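Local coordinates for LYND (PDB 4V1T), which is a YcaO-family cyclodehydratase that binds ADP and magnesium and probably uses ATP to turn cysteines of a precursor peptide into thiazolines, at residues B[423-428]-B[725-730]; B[492-497]-B[511-516]; B[526-531]-B[729-734]; B[329-334]-B[537-542]. All coordinates share one frame; numbering follows the deposited sequence.

Contact 1: B[423-428]-B[725-730]. With MG (magnesium ion), chain M; ADP (adenosine-5'-diphosphate), chain L.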
# COMPACT_ATOMS: atom_id res chain seq x y z
N GLU B 423 6.46 -12.89 -11.34
CA GLU B 423 7.12 -13.02 -12.64
C GLU B 423 8.43 -12.27 -12.62
O GLU B 423 9.43 -12.73 -13.18
CB GLU B 423 6.24 -12.49 -13.79
CG GLU B 423 6.50 -13.21 -15.11
CD GLU B 423 5.86 -12.54 -16.32
OE1 GLU B 423 6.22 -11.38 -16.64
OE2 GLU B 423 5.00 -13.18 -16.96
N ALA B 424 8.44 -11.11 -11.98
CA ALA B 424 9.66 -10.30 -11.91
C ALA B 424 10.76 -11.05 -11.14
O ALA B 424 11.93 -11.06 -11.54
CB ALA B 424 9.36 -8.96 -11.29
N VAL B 425 10.38 -11.70 -10.04
CA VAL B 425 11.32 -12.50 -9.26
C VAL B 425 11.70 -13.78 -10.02
O VAL B 425 12.82 -14.27 -9.91
CB VAL B 425 10.75 -12.87 -7.89
CG1 VAL B 425 11.70 -13.77 -7.12
CG2 VAL B 425 10.47 -11.61 -7.08
N GLU B 426 10.75 -14.31 -10.78
CA GLU B 426 11.00 -15.47 -11.61
C GLU B 426 12.10 -15.17 -12.63
O GLU B 426 13.03 -15.94 -12.80
CB GLU B 426 9.71 -15.89 -12.33
CG GLU B 426 9.88 -17.03 -13.35
CD GLU B 426 8.94 -16.89 -14.55
OE1 GLU B 426 7.73 -16.64 -14.34
OE2 GLU B 426 9.41 -17.01 -15.70
N ARG B 427 11.97 -14.03 -13.31
CA ARG B 427 12.92 -13.66 -14.34
C ARG B 427 14.30 -13.39 -13.74
O ARG B 427 15.31 -13.77 -14.33
CB ARG B 427 12.44 -12.44 -15.11
CG ARG B 427 11.12 -12.65 -15.85
CD ARG B 427 11.26 -13.51 -17.10
NE ARG B 427 9.95 -13.93 -17.60
CZ ARG B 427 9.10 -13.13 -18.25
NH1 ARG B 427 9.40 -11.85 -18.48
NH2 ARG B 427 7.93 -13.60 -18.67
N TYR B 428 14.35 -12.76 -12.58
CA TYR B 428 15.62 -12.49 -11.92
C TYR B 428 16.34 -13.78 -11.52
O TYR B 428 17.54 -13.93 -11.75
CB TYR B 428 15.43 -11.59 -10.70
CG TYR B 428 16.64 -11.56 -9.78
CD1 TYR B 428 17.68 -10.68 -10.00
CD2 TYR B 428 16.74 -12.44 -8.70
CE1 TYR B 428 18.79 -10.66 -9.17
CE2 TYR B 428 17.85 -12.43 -7.87
CZ TYR B 428 18.87 -11.54 -8.10
OH TYR B 428 19.97 -11.53 -7.28
N ILE B 725 16.33 -14.58 -1.99
CA ILE B 725 15.02 -14.25 -2.56
C ILE B 725 13.90 -14.94 -1.79
O ILE B 725 12.93 -14.30 -1.40
CB ILE B 725 14.95 -14.68 -4.04
CG1 ILE B 725 15.97 -13.90 -4.87
CG2 ILE B 725 13.54 -14.48 -4.60
CD1 ILE B 725 15.74 -12.41 -4.93
N GLY B 726 14.05 -16.25 -1.59
CA GLY B 726 13.09 -17.03 -0.81
C GLY B 726 12.04 -17.68 -1.69
O GLY B 726 11.85 -18.90 -1.64
N LEU B 727 11.36 -16.87 -2.48
CA LEU B 727 10.36 -17.37 -3.43
C LEU B 727 10.96 -18.43 -4.34
O LEU B 727 12.00 -18.21 -4.96
CB LEU B 727 9.81 -16.22 -4.28
CG LEU B 727 8.66 -16.58 -5.22
CD1 LEU B 727 7.39 -16.90 -4.43
CD2 LEU B 727 8.41 -15.45 -6.21
N ASN B 728 10.30 -19.58 -4.41
CA ASN B 728 10.79 -20.67 -5.23
C ASN B 728 10.67 -20.37 -6.70
O ASN B 728 9.64 -19.91 -7.17
CB ASN B 728 10.04 -21.96 -4.90
CG ASN B 728 10.29 -22.43 -3.47
OD1 ASN B 728 9.39 -22.42 -2.64
ND2 ASN B 728 11.52 -22.84 -3.19
N VAL B 729 11.75 -20.62 -7.44
CA VAL B 729 11.76 -20.48 -8.88
C VAL B 729 12.42 -21.71 -9.50
O VAL B 729 13.48 -22.14 -9.05
CB VAL B 729 12.51 -19.21 -9.33
CG1 VAL B 729 12.47 -19.07 -10.85
CG2 VAL B 729 11.91 -17.99 -8.67
N VAL B 730 11.78 -22.26 -10.54
CA VAL B 730 12.31 -23.42 -11.24
C VAL B 730 12.24 -23.25 -12.75
O VAL B 730 11.51 -22.40 -13.25
CB VAL B 730 11.55 -24.70 -10.90
CG1 VAL B 730 11.64 -25.01 -9.41
CG2 VAL B 730 10.10 -24.58 -11.34
MG MG M . 3.52 -13.43 -18.28
PB ADP L . 2.63 -16.36 -17.32
O1B ADP L . 3.68 -17.44 -17.41
O2B ADP L . 1.56 -16.48 -18.36
O3B ADP L . 3.22 -14.99 -17.18
PA ADP L . 1.27 -15.69 -14.84
O1A ADP L . 0.00 -16.29 -14.28
O2A ADP L . 1.23 -14.28 -15.39
O3A ADP L . 1.89 -16.72 -15.93
O5' ADP L . 2.38 -15.76 -13.69
C5' ADP L . 3.61 -15.07 -13.82
C4' ADP L . 4.60 -15.70 -12.86
O4' ADP L . 4.23 -15.41 -11.51
C3' ADP L . 4.61 -17.21 -12.97
O3' ADP L . 5.95 -17.66 -12.77
C2' ADP L . 3.76 -17.72 -11.83
O2' ADP L . 4.23 -18.96 -11.29
C1' ADP L . 3.90 -16.61 -10.81
N9 ADP L . 2.65 -16.44 -10.03
C8 ADP L . 1.45 -16.04 -10.50
N7 ADP L . 0.54 -15.99 -9.49
C5 ADP L . 1.16 -16.35 -8.36
C6 ADP L . 0.78 -16.51 -6.95
N6 ADP L . -0.49 -16.25 -6.57
N1 ADP L . 1.72 -16.92 -6.07
C2 ADP L . 2.99 -17.17 -6.46
N3 ADP L . 3.41 -17.05 -7.74
C4 ADP L . 2.56 -16.65 -8.72
O HOH W 1 1.78 -13.36 -19.33
O HOH W 2 2.50 -12.47 -16.47
O HOH W 3 4.25 -11.53 -18.48
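Val425 on the helix and Val729 on the strand both hold CG1 anti to the backbone N (chi1 176° and -178°), which sends Val425 CG1 in among the loop residues and sets Val729 CG1 against the helix backbone. Val425 CG1 is pressed unusually close to Ile725 CG2, at 3.2 Å, and meets Leu727 CD2 at 3.8 Å. Ile725 also lays its CD1 obliquely against Tyr428, 3.6 Å from CE2. Val729 CG1 rests 3.7 Å from Glu426 O. On the nucleotide side, Glu426 OE1 accepts a 2.6 Å hydrogen bond from the ribose O3' of ADP. With an alanine here, O3' would probably lose this acceptor and Val729 CG1 the cover of Glu426 CG. One turn earlier Glu423, its chain extended, binds the magnesium ion through OE2 at 2.0 Å; the metal also takes ADP O3B, three waters and one further ligand from outside the two segments, while Glu423 OE1 is anchored by Ser407 N. The contact thus backs the nucleotide site of the YcaO domain. Helix 413-429 lies here over the start of strand 728-733, with Ala534 of the adjoining strand 532-535 touching Glu426, Leu727 and Val729.

Contact 2: B[492-497]-B[511-516]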
# COMPACT_ATOMS: atom_id res chain seq x y z
N GLU B 492 30.29 -26.79 -19.66
CA GLU B 492 29.71 -26.86 -18.32
C GLU B 492 28.30 -27.42 -18.36
O GLU B 492 27.42 -26.85 -19.01
CB GLU B 492 29.73 -25.48 -17.67
CG GLU B 492 31.15 -25.04 -17.30
CD GLU B 492 31.19 -23.73 -16.55
OE1 GLU B 492 30.34 -22.85 -16.82
OE2 GLU B 492 32.09 -23.56 -15.69
N TRP B 493 28.11 -28.55 -17.70
CA TRP B 493 26.78 -29.17 -17.58
C TRP B 493 26.21 -28.88 -16.20
O TRP B 493 26.95 -28.85 -15.22
CB TRP B 493 26.84 -30.67 -17.81
CG TRP B 493 27.39 -31.09 -19.15
CD1 TRP B 493 28.70 -31.18 -19.50
CD2 TRP B 493 26.63 -31.53 -20.29
NE1 TRP B 493 28.81 -31.63 -20.80
CE2 TRP B 493 27.56 -31.85 -21.30
CE3 TRP B 493 25.27 -31.67 -20.55
CZ2 TRP B 493 27.16 -32.31 -22.56
CZ3 TRP B 493 24.88 -32.12 -21.79
CH2 TRP B 493 25.82 -32.43 -22.79
N THR B 494 24.90 -28.66 -16.14
CA THR B 494 24.22 -28.41 -14.88
C THR B 494 23.34 -29.61 -14.53
O THR B 494 22.56 -30.06 -15.36
CB THR B 494 23.37 -27.13 -14.94
OG1 THR B 494 24.23 -25.99 -14.82
CG2 THR B 494 22.34 -27.09 -13.82
N PRO B 495 23.46 -30.13 -13.29
CA PRO B 495 22.60 -31.24 -12.89
C PRO B 495 21.15 -30.83 -12.81
O PRO B 495 20.83 -29.77 -12.26
CB PRO B 495 23.13 -31.63 -11.51
CG PRO B 495 23.76 -30.39 -10.99
CD PRO B 495 24.36 -29.72 -12.19
N VAL B 496 20.27 -31.67 -13.34
CA VAL B 496 18.84 -31.45 -13.29
C VAL B 496 18.17 -32.71 -12.76
O VAL B 496 18.63 -33.83 -13.03
CB VAL B 496 18.26 -31.10 -14.68
CG1 VAL B 496 18.89 -29.83 -15.22
CG2 VAL B 496 18.49 -32.24 -15.66
N TRP B 497 17.10 -32.53 -11.99
CA TRP B 497 16.42 -33.65 -11.38
C TRP B 497 15.35 -34.20 -12.31
O TRP B 497 14.42 -33.49 -12.68
CB TRP B 497 15.80 -33.26 -10.04
CG TRP B 497 15.28 -34.45 -9.26
CD1 TRP B 497 13.99 -34.82 -9.09
CD2 TRP B 497 16.07 -35.44 -8.58
NE1 TRP B 497 13.92 -35.97 -8.34
CE2 TRP B 497 15.19 -36.37 -8.02
CE3 TRP B 497 17.45 -35.62 -8.40
CZ2 TRP B 497 15.63 -37.47 -7.29
CZ3 TRP B 497 17.89 -36.71 -7.68
CH2 TRP B 497 16.98 -37.62 -7.13
N LEU B 511 21.59 -23.68 -21.32
CA LEU B 511 20.15 -23.85 -21.46
C LEU B 511 19.37 -23.61 -20.17
O LEU B 511 18.18 -23.30 -20.20
CB LEU B 511 19.83 -25.27 -21.96
CG LEU B 511 19.85 -25.50 -23.48
CD1 LEU B 511 19.55 -26.95 -23.76
CD2 LEU B 511 18.84 -24.61 -24.19
N CYS B 512 20.06 -23.74 -19.04
CA CYS B 512 19.42 -23.75 -17.73
C CYS B 512 19.26 -22.36 -17.11
O CYS B 512 18.44 -22.18 -16.22
CB CYS B 512 20.22 -24.64 -16.77
SG CYS B 512 20.30 -26.37 -17.29
N TYR B 513 20.04 -21.39 -17.56
CA TYR B 513 20.01 -20.05 -17.00
C TYR B 513 20.12 -18.99 -18.09
O TYR B 513 20.66 -19.24 -19.16
CB TYR B 513 21.15 -19.88 -16.00
CG TYR B 513 21.15 -20.92 -14.92
CD1 TYR B 513 20.32 -20.80 -13.80
CD2 TYR B 513 21.97 -22.05 -15.01
CE1 TYR B 513 20.31 -21.76 -12.81
CE2 TYR B 513 21.97 -23.01 -14.02
CZ TYR B 513 21.14 -22.86 -12.93
OH TYR B 513 21.12 -23.81 -11.94
N TYR B 514 19.59 -17.80 -17.79
CA TYR B 514 19.69 -16.67 -18.70
C TYR B 514 21.11 -16.13 -18.77
O TYR B 514 21.83 -16.11 -17.76
CB TYR B 514 18.76 -15.52 -18.27
CG TYR B 514 17.28 -15.85 -18.27
CD1 TYR B 514 16.69 -16.46 -19.36
CD2 TYR B 514 16.48 -15.55 -17.16
CE1 TYR B 514 15.34 -16.76 -19.36
CE2 TYR B 514 15.14 -15.85 -17.15
CZ TYR B 514 14.57 -16.45 -18.25
OH TYR B 514 13.23 -16.74 -18.25
N HIS B 515 21.49 -15.66 -19.95
CA HIS B 515 22.72 -14.93 -20.15
C HIS B 515 23.95 -15.68 -19.65
O HIS B 515 24.81 -15.10 -19.01
CB HIS B 515 22.65 -13.55 -19.48
CG HIS B 515 21.51 -12.71 -19.97
ND1 HIS B 515 20.33 -12.56 -19.27
CD2 HIS B 515 21.35 -11.99 -21.11
CE1 HIS B 515 19.51 -11.79 -19.94
NE2 HIS B 515 20.10 -11.43 -21.07
N TYR B 516 24.02 -16.98 -19.94
CA TYR B 516 25.23 -17.74 -19.70
C TYR B 516 26.21 -17.40 -20.80
O TYR B 516 25.88 -17.56 -21.96
CB TYR B 516 24.95 -19.24 -19.69
CG TYR B 516 26.19 -20.08 -19.54
CD1 TYR B 516 26.72 -20.35 -18.28
CD2 TYR B 516 26.84 -20.59 -20.65
CE1 TYR B 516 27.87 -21.11 -18.14
CE2 TYR B 516 27.99 -21.35 -20.51
CZ TYR B 516 28.49 -21.61 -19.25
OH TYR B 516 29.62 -22.36 -19.10
O HOH W 4 29.68 -24.26 -21.18
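Tyr516 OH is gripped from two sides: it donates to Glu492 OE1 in a very short bond, modelled at 2.4 Å, and accepts from a water 2.8 Å away. That water in turn takes the backbone N-H of Glu492 at 3.0 Å, so the phenol is tied to both the side chain and the main chain of one residue. The setting is the beta-hairpin of strands 491-498 and 503-508 in the antiparallel sheet of the YcaO domain; the chain leaving it through the short helix 509-512 folds back over strand 491-498. Glu492 OE1 comes in at the edge of the Tyr516 ring, near its plane, with the carboxylate turned 46° from the ring. Replacing Glu492 by an alanine would probably leave the phenol without its acceptor, tied to the strand through the water but no longer by a carboxylate, and freer to swing. Phe432 meets the same ring edge-to-face. Farther along the strand, Thr494 points OG1 at the edge of the Tyr513 ring, 3.8 Å from CE2, but this hydroxyl finds its hydrogen bonds with Pro437 O and Thr509 OG1. Thr494 CG2 sits 4.0 Å from Tyr513 OH. The thiol of Cys512 settles between two strand residues, its SG 3.9 Å from Thr494 CB and 4.3 Å from Val496 CG1.

Contact 3: B[526-531]-B[729-734]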
# COMPACT_ATOMS: atom_id res chain seq x y z
N ARG B 526 20.83 -20.09 -26.36
CA ARG B 526 20.46 -18.97 -25.50
C ARG B 526 19.35 -19.45 -24.56
O ARG B 526 18.32 -19.95 -25.02
CB ARG B 526 19.95 -17.78 -26.31
CG ARG B 526 21.03 -16.95 -26.95
CD ARG B 526 20.45 -15.92 -27.89
NE ARG B 526 21.49 -15.23 -28.64
CZ ARG B 526 21.27 -14.32 -29.59
NH1 ARG B 526 20.03 -13.97 -29.91
NH2 ARG B 526 22.29 -13.75 -30.21
N GLY B 527 19.57 -19.31 -23.26
CA GLY B 527 18.58 -19.72 -22.27
C GLY B 527 17.26 -18.99 -22.49
O GLY B 527 17.23 -17.77 -22.55
N ASP B 528 16.18 -19.75 -22.62
CA ASP B 528 14.86 -19.18 -22.84
C ASP B 528 14.02 -19.27 -21.57
O ASP B 528 14.43 -19.88 -20.57
CB ASP B 528 14.15 -19.85 -24.03
CG ASP B 528 13.96 -21.34 -23.85
OD1 ASP B 528 13.73 -21.81 -22.72
OD2 ASP B 528 14.02 -22.06 -24.87
N SER B 529 12.83 -18.69 -21.62
CA SER B 529 11.96 -18.58 -20.44
C SER B 529 10.92 -19.69 -20.38
O SER B 529 10.13 -19.75 -19.45
CB SER B 529 11.27 -17.21 -20.43
OG SER B 529 10.41 -17.05 -21.54
N ASN B 530 10.90 -20.57 -21.38
CA ASN B 530 9.87 -21.61 -21.45
C ASN B 530 10.03 -22.68 -20.37
O ASN B 530 11.06 -23.36 -20.28
CB ASN B 530 9.86 -22.26 -22.83
CG ASN B 530 8.65 -23.13 -23.04
OD1 ASN B 530 7.68 -23.05 -22.27
ND2 ASN B 530 8.68 -23.97 -24.08
N GLY B 531 9.00 -22.85 -19.55
CA GLY B 531 9.02 -23.79 -18.45
C GLY B 531 9.45 -23.14 -17.15
O GLY B 531 9.38 -23.75 -16.09
N VAL B 729 11.75 -20.62 -7.44
CA VAL B 729 11.76 -20.48 -8.88
C VAL B 729 12.42 -21.71 -9.50
O VAL B 729 13.48 -22.14 -9.05
CB VAL B 729 12.51 -19.21 -9.33
CG1 VAL B 729 12.47 -19.07 -10.85
CG2 VAL B 729 11.91 -17.99 -8.67
N VAL B 730 11.78 -22.26 -10.54
CA VAL B 730 12.31 -23.42 -11.24
C VAL B 730 12.24 -23.25 -12.75
O VAL B 730 11.51 -22.40 -13.25
CB VAL B 730 11.55 -24.70 -10.90
CG1 VAL B 730 11.64 -25.01 -9.41
CG2 VAL B 730 10.10 -24.58 -11.34
N LYS B 731 13.00 -24.07 -13.46
CA LYS B 731 12.79 -24.26 -14.88
C LYS B 731 12.50 -25.73 -15.10
O LYS B 731 13.32 -26.58 -14.77
CB LYS B 731 14.00 -23.82 -15.71
CG LYS B 731 13.85 -24.09 -17.20
CD LYS B 731 14.98 -23.47 -18.02
CE LYS B 731 14.70 -23.53 -19.52
NZ LYS B 731 13.67 -22.53 -19.94
N VAL B 732 11.31 -26.01 -15.63
CA VAL B 732 10.92 -27.36 -15.99
C VAL B 732 11.21 -27.60 -17.47
O VAL B 732 10.83 -26.78 -18.31
CB VAL B 732 9.44 -27.61 -15.72
CG1 VAL B 732 9.09 -29.06 -15.95
CG2 VAL B 732 9.08 -27.18 -14.29
N THR B 733 11.86 -28.72 -17.77
CA THR B 733 12.21 -29.07 -19.13
C THR B 733 11.73 -30.47 -19.47
O THR B 733 12.07 -31.42 -18.78
CB THR B 733 13.74 -29.00 -19.35
OG1 THR B 733 14.15 -27.64 -19.23
CG2 THR B 733 14.13 -29.52 -20.74
N VAL B 734 10.96 -30.57 -20.55
CA VAL B 734 10.48 -31.85 -21.07
C VAL B 734 10.97 -32.01 -22.51
O VAL B 734 10.30 -31.57 -23.44
CB VAL B 734 8.95 -31.97 -21.00
CG1 VAL B 734 8.50 -33.32 -21.50
CG2 VAL B 734 8.46 -31.78 -19.56
O HOH W 5 12.17 -26.00 -20.71
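Lys731 reaches out of its strand to grasp the loop at Asp528 and Asn530. From CB the chain runs fully extended through CG and CD, with CG anti to the backbone N (chi1 176°), passing Ile718 of the adjacent strand. CE comes within 3.7 Å of Asn530 O, and a bend at the last torsion (chi4 75°) then turns NZ into a cluster of oxygens. There NZ donates to Asp528 O at 2.8 Å and to Asn530 O at 2.8 Å, in both cases from above the carbonyl plane. It also forms a salt bridge with Asp528 OD1 at 2.9 Å, meeting this oxygen nearly along its C-O axis, and Asn532 OD1 is a fourth partner. Three oxygens of the loop and one from the first residue of strand 532-535 thus surround the ammonium group, consistent with the lysine pinning the loop's curve round it. A backbone bond fixes the end of the loop: Val732 N donates to Gly531 O at 3.0 Å, almost perfectly straight (179°). Gly531 CA comes 3.5 Å from Val732 O in a CA-H...O contact; a side chain on Gly531 would run into that carbonyl. The loop leads directly into strand 532-535, which pairs antiparallel with strand 728-733, and helix 538-561 flanks the join, its Glu548 receiving Gly531 N and its Leu549 touching Asn530.

Contact 4: B[329-334]-B[537-542]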
# COMPACT_ATOMS: atom_id res chain seq x y z
N LYS B 329 13.67 -32.79 -2.67
CA LYS B 329 12.70 -33.09 -1.63
C LYS B 329 11.31 -32.59 -2.01
O LYS B 329 10.99 -31.42 -1.78
CB LYS B 329 13.11 -32.45 -0.31
CG LYS B 329 14.42 -32.95 0.29
CD LYS B 329 14.70 -32.24 1.60
CE LYS B 329 16.00 -32.70 2.24
NZ LYS B 329 16.27 -31.96 3.50
N LEU B 330 10.49 -33.47 -2.59
CA LEU B 330 9.10 -33.13 -2.89
C LEU B 330 8.17 -33.75 -1.85
O LEU B 330 8.43 -34.83 -1.34
CB LEU B 330 8.71 -33.59 -4.29
CG LEU B 330 9.39 -32.90 -5.49
CD1 LEU B 330 8.47 -32.94 -6.70
CD2 LEU B 330 9.81 -31.46 -5.20
N GLU B 331 7.09 -33.04 -1.54
CA GLU B 331 6.19 -33.44 -0.48
C GLU B 331 4.80 -32.86 -0.70
O GLU B 331 4.62 -31.97 -1.52
CB GLU B 331 6.74 -32.98 0.87
CG GLU B 331 7.07 -31.50 0.92
CD GLU B 331 7.73 -31.10 2.23
OE1 GLU B 331 8.96 -31.26 2.35
OE2 GLU B 331 7.01 -30.62 3.13
N SER B 332 3.83 -33.36 0.06
CA SER B 332 2.44 -32.96 -0.06
C SER B 332 2.22 -31.48 0.23
O SER B 332 2.57 -30.98 1.30
CB SER B 332 1.58 -33.80 0.89
OG SER B 332 0.26 -33.28 0.98
N ARG B 333 1.62 -30.79 -0.73
CA ARG B 333 1.23 -29.39 -0.57
C ARG B 333 -0.27 -29.24 -0.81
O ARG B 333 -0.72 -29.18 -1.95
CB ARG B 333 2.02 -28.50 -1.54
CG ARG B 333 3.52 -28.49 -1.31
CD ARG B 333 3.90 -27.88 0.02
NE ARG B 333 5.35 -27.84 0.21
CZ ARG B 333 5.95 -27.53 1.36
NH1 ARG B 333 5.22 -27.24 2.43
NH2 ARG B 333 7.27 -27.53 1.43
N PRO B 334 -1.06 -29.23 0.28
CA PRO B 334 -2.51 -29.09 0.13
C PRO B 334 -2.94 -27.73 -0.43
O PRO B 334 -2.49 -26.69 0.05
CB PRO B 334 -3.04 -29.28 1.56
CG PRO B 334 -1.96 -30.03 2.28
CD PRO B 334 -0.68 -29.54 1.67
N THR B 537 5.86 -22.67 -3.21
CA THR B 537 6.57 -23.90 -2.93
C THR B 537 7.21 -24.40 -4.23
O THR B 537 6.86 -23.94 -5.31
CB THR B 537 5.63 -24.99 -2.39
OG1 THR B 537 4.83 -25.51 -3.46
CG2 THR B 537 4.71 -24.44 -1.30
N LEU B 538 8.13 -25.35 -4.11
CA LEU B 538 8.76 -25.95 -5.27
C LEU B 538 7.74 -26.63 -6.16
O LEU B 538 7.76 -26.48 -7.37
CB LEU B 538 9.82 -26.98 -4.86
CG LEU B 538 11.24 -26.49 -4.57
CD1 LEU B 538 12.09 -27.65 -4.09
CD2 LEU B 538 11.85 -25.82 -5.80
N GLU B 539 6.84 -27.40 -5.54
CA GLU B 539 5.89 -28.20 -6.31
C GLU B 539 4.87 -27.31 -7.00
O GLU B 539 4.31 -27.67 -8.03
CB GLU B 539 5.21 -29.27 -5.45
CG GLU B 539 5.07 -28.94 -3.97
CD GLU B 539 6.34 -29.20 -3.17
OE1 GLU B 539 6.90 -30.30 -3.28
OE2 GLU B 539 6.77 -28.29 -2.43
N GLU B 540 4.63 -26.14 -6.42
CA GLU B 540 3.74 -25.15 -7.01
C GLU B 540 4.38 -24.58 -8.27
O GLU B 540 3.73 -24.42 -9.31
CB GLU B 540 3.47 -24.02 -6.01
CG GLU B 540 2.13 -23.34 -6.15
CD GLU B 540 1.91 -22.29 -5.07
OE1 GLU B 540 1.52 -22.66 -3.94
OE2 GLU B 540 2.15 -21.09 -5.35
N ALA B 541 5.66 -24.27 -8.17
CA ALA B 541 6.40 -23.71 -9.28
C ALA B 541 6.58 -24.73 -10.41
O ALA B 541 6.49 -24.39 -11.59
CB ALA B 541 7.75 -23.20 -8.81
N ILE B 542 6.84 -25.98 -10.04
CA ILE B 542 6.99 -27.05 -11.01
C ILE B 542 5.70 -27.28 -11.80
O ILE B 542 5.74 -27.45 -13.01
CB ILE B 542 7.41 -28.37 -10.33
CG1 ILE B 542 8.84 -28.25 -9.80
CG2 ILE B 542 7.32 -29.54 -11.31
CD1 ILE B 542 9.28 -29.41 -8.93
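The irregular segment 329-334 runs past the first turn of helix 538-561, closest at Leu330 and Glu539, whose CA atoms are 6.8 Å apart; Thr537 is the N-cap of that helix, its OG1 accepting from Glu540 N at 3.0 Å. Glu539 carries the contact by using both carboxylate oxygens. OE1 takes the backbone N-H of Glu331 at 3.3 Å in a fairly straight bond, while OE2 receives Arg333 NE at 3.0 Å in a salt bridge. The two flat groups are turned 57° apart: OE2 lies in the guanidinium plane, at its edge, yet the N-H arrives from well above the carboxylate plane. To reach this place Glu539 adopts a first torsion far from staggered (chi1 28°), a sign of some strain. Arg333, bent at chi2, is sandwiched as well: Thr537 CG2 lies over one guanidinium face, 3.8 Å from NE, and Glu331 OE2 lies above the opposite face, attracted by charge alone. The arginine thus sits between two carboxylates, whose mutual repulsion it probably offsets. Beside this polar group Leu330 supplies the apolar part, its CD2 4.5 Å from Leu538 CB and its CD1 4.3 Å from Ile542 CD1. Asp696, just before helix 697-710, receives Ser332 OG and Arg333 N, and Tyr698 of that helix touches Leu330; helix 538-561 packs Leu538 against both strands 728-733 and 716-719, and Ile542 against the latter.

Strand 728-733 is the common thread. Contacts 1 and 3 both end on it, sharing Val729 and Val730 with centres about 12 Å apart, and helix 538-561 of contact 4 packs on it through Leu538 and Ala541. Contact 2 lies on the same antiparallel sheet, its centre about 9 Å from that of contact 3, where Tyr514 touches Ser529. Along the chain, contact 2 is nested within the loops closed by contacts 1 and 4, and closes before contact 3 opens; contact 4 crosses both 1 and 3. Segments from about 14 to nearly 300 residues apart are thus gathered around one sheet, with helix 413-429 of contact 1 supplying residues to the nucleotide and magnesium site.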